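Local structure of hypothetical protein Atu2327 (Agrobacterium tumefaciens, 2O8I) at residues Q47-V50 with E55-G58. The protein is of unproven function but, as a member of the OHCU decarboxylase family, probably decarboxylates 2-oxo-4-hydroxy-4-carboxy-5-ureidoimidazoline, an intermediate of urate breakdown. Residues are numbered along the deposited sequence; the frame is centred on the assembly and turned at random.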
loop_
_atom_site.group_PDB
_atom_site.type_symbol
_atom_site.label_atom_id
_atom_site.label_comp_id
_atom_site.label_asym_id
_atom_site.label_seq_id
_atom_site.Cartn_x
_atom_site.Cartn_y
_atom_site.Cartn_z
ATOM N N GLN A 47 -16.739 -13.338 5.325
ATOM C CA GLN A 47 -16.047 -14.148 4.332
ATOM C C GLN A 47 -14.613 -14.499 4.752
ATOM O O GLN A 47 -14.099 -15.573 4.396
ATOM C CB GLN A 47 -16.015 -13.464 2.977
ATOM C CG GLN A 47 -17.334 -13.133 2.389
ATOM C CD GLN A 47 -18.256 -14.336 2.295
ATOM O OE1 GLN A 47 -19.431 -14.221 2.593
ATOM N NE2 GLN A 47 -17.725 -15.491 1.882
ATOM N N PHE A 48 -13.954 -13.596 5.466
ATOM C CA PHE A 48 -12.576 -13.825 5.857
ATOM C C PHE A 48 -12.554 -14.956 6.866
ATOM O O PHE A 48 -11.629 -15.778 6.883
ATOM C CB PHE A 48 -12.024 -12.554 6.498
ATOM C CG PHE A 48 -10.618 -12.666 7.025
ATOM C CD1 PHE A 48 -9.586 -13.138 6.231
ATOM C CD2 PHE A 48 -10.321 -12.239 8.313
ATOM C CE1 PHE A 48 -8.279 -13.191 6.720
ATOM C CE2 PHE A 48 -9.017 -12.288 8.814
ATOM C CZ PHE A 48 -7.996 -12.761 8.021
ATOM N N ARG A 49 -13.571 -14.989 7.719
ATOM C CA ARG A 49 -13.616 -15.987 8.753
ATOM C C ARG A 49 -13.925 -17.374 8.236
ATOM O O ARG A 49 -13.594 -18.350 8.868
ATOM C CB ARG A 49 -14.632 -15.594 9.794
ATOM C CG ARG A 49 -13.996 -14.829 10.869
ATOM C CD ARG A 49 -14.958 -13.826 11.409
ATOM N NE ARG A 49 -14.251 -12.964 12.331
ATOM C CZ ARG A 49 -14.801 -12.374 13.379
ATOM N NH1 ARG A 49 -16.078 -12.541 13.661
ATOM N NH2 ARG A 49 -14.045 -11.618 14.149
ATOM N N VAL A 50 -14.552 -17.454 7.083
ATOM C CA VAL A 50 -15.096 -18.702 6.599
ATOM C C VAL A 50 -14.245 -19.289 5.477
ATOM O O VAL A 50 -14.505 -20.378 4.994
ATOM C CB VAL A 50 -16.594 -18.480 6.219
ATOM C CG1 VAL A 50 -16.888 -18.702 4.721
ATOM C CG2 VAL A 50 -17.487 -19.287 7.157
ATOM N N GLU A 55 -6.325 -19.936 2.618
ATOM C CA GLU A 55 -6.750 -18.649 2.076
ATOM C C GLU A 55 -6.469 -17.518 3.057
ATOM O O GLU A 55 -5.913 -16.488 2.663
ATOM C CB GLU A 55 -8.224 -18.685 1.637
ATOM C CG GLU A 55 -8.482 -19.553 0.382
ATOM C CD GLU A 55 -9.987 -19.766 0.099
ATOM O OE1 GLU A 55 -10.799 -19.749 1.075
ATOM O OE2 GLU A 55 -10.354 -19.947 -1.097
ATOM N N ARG A 56 -6.806 -17.724 4.327
ATOM C CA ARG A 56 -6.477 -16.781 5.378
ATOM C C ARG A 56 -4.956 -16.540 5.472
ATOM O O ARG A 56 -4.494 -15.387 5.625
ATOM C CB ARG A 56 -7.070 -17.236 6.704
ATOM C CG ARG A 56 -8.601 -17.183 6.687
ATOM C CD ARG A 56 -9.293 -18.122 7.708
ATOM N NE ARG A 56 -8.851 -17.900 9.088
ATOM C CZ ARG A 56 -9.209 -16.869 9.858
ATOM N NH1 ARG A 56 -10.033 -15.924 9.411
ATOM N NH2 ARG A 56 -8.720 -16.767 11.087
ATOM N N LEU A 57 -4.176 -17.609 5.331
ATOM C CA LEU A 57 -2.712 -17.486 5.332
ATOM C C LEU A 57 -2.236 -16.636 4.147
ATOM O O LEU A 57 -1.286 -15.822 4.290
ATOM C CB LEU A 57 -2.026 -18.852 5.336
ATOM C CG LEU A 57 -0.495 -18.804 5.427
ATOM C CD1 LEU A 57 -0.037 -18.237 6.780
ATOM C CD2 LEU A 57 0.121 -20.201 5.199
ATOM N N GLY A 58 -2.908 -16.801 2.997
ATOM C CA GLY A 58 -2.654 -15.964 1.815
ATOM C C GLY A 58 -2.919 -14.478 2.066
ATOM O O GLY A 58 -2.218 -13.606 1.553
#
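R56 meets F48 twice, once at the backbone and once at the ring. Its NH1 donates a hydrogen bond to the F48 carbonyl, with R56 NH1 3.0 Å from F48 O. The bond is nearly straight, with an angle of 162° at the hydrogen. The donor stands above the carbonyl plane, yet the oxygen lies close to the plane of the guanidinium, at its edge. The same NH1 sits over the centre of the F48 ring, on one face, and is 3.8 Å from F48 CE2. This is a cation-pi contact: R56 CZ is 4.8 Å from the F48 ring centroid, almost straight above the ring. The guanidinium does not stack flat; its plane is tilted 43° from the ring. R56 CG lies on the same side of the ring, over its rim, 4.0 Å from F48 CE1. The R56 chain bends at chi3, which turns the guanidinium back toward helix 37-50. F48 has CG anti to the backbone N (chi1 177°), which lays the ring across the R56 side chain at about a right angle. R56 NH1 also comes within 3.6 Å of R49 CA.

Helices 37-50 and 53-62 are consecutive in this all-helical, OHCU decarboxylase-like chain and are joined by a very short link. The contact ties the last turn of the first helix to the start of the second. The backbones are close here, F48 CA lying 6.8 Å from R56 CA.

Further out, E53 forms a salt bridge with R56 NE, so the guanidinium is held from a second direction. R49 extends the other way to a salt bridge with E151 of helix 139-161. The buried F48 ring also meets F15 and packs on I21 and V150.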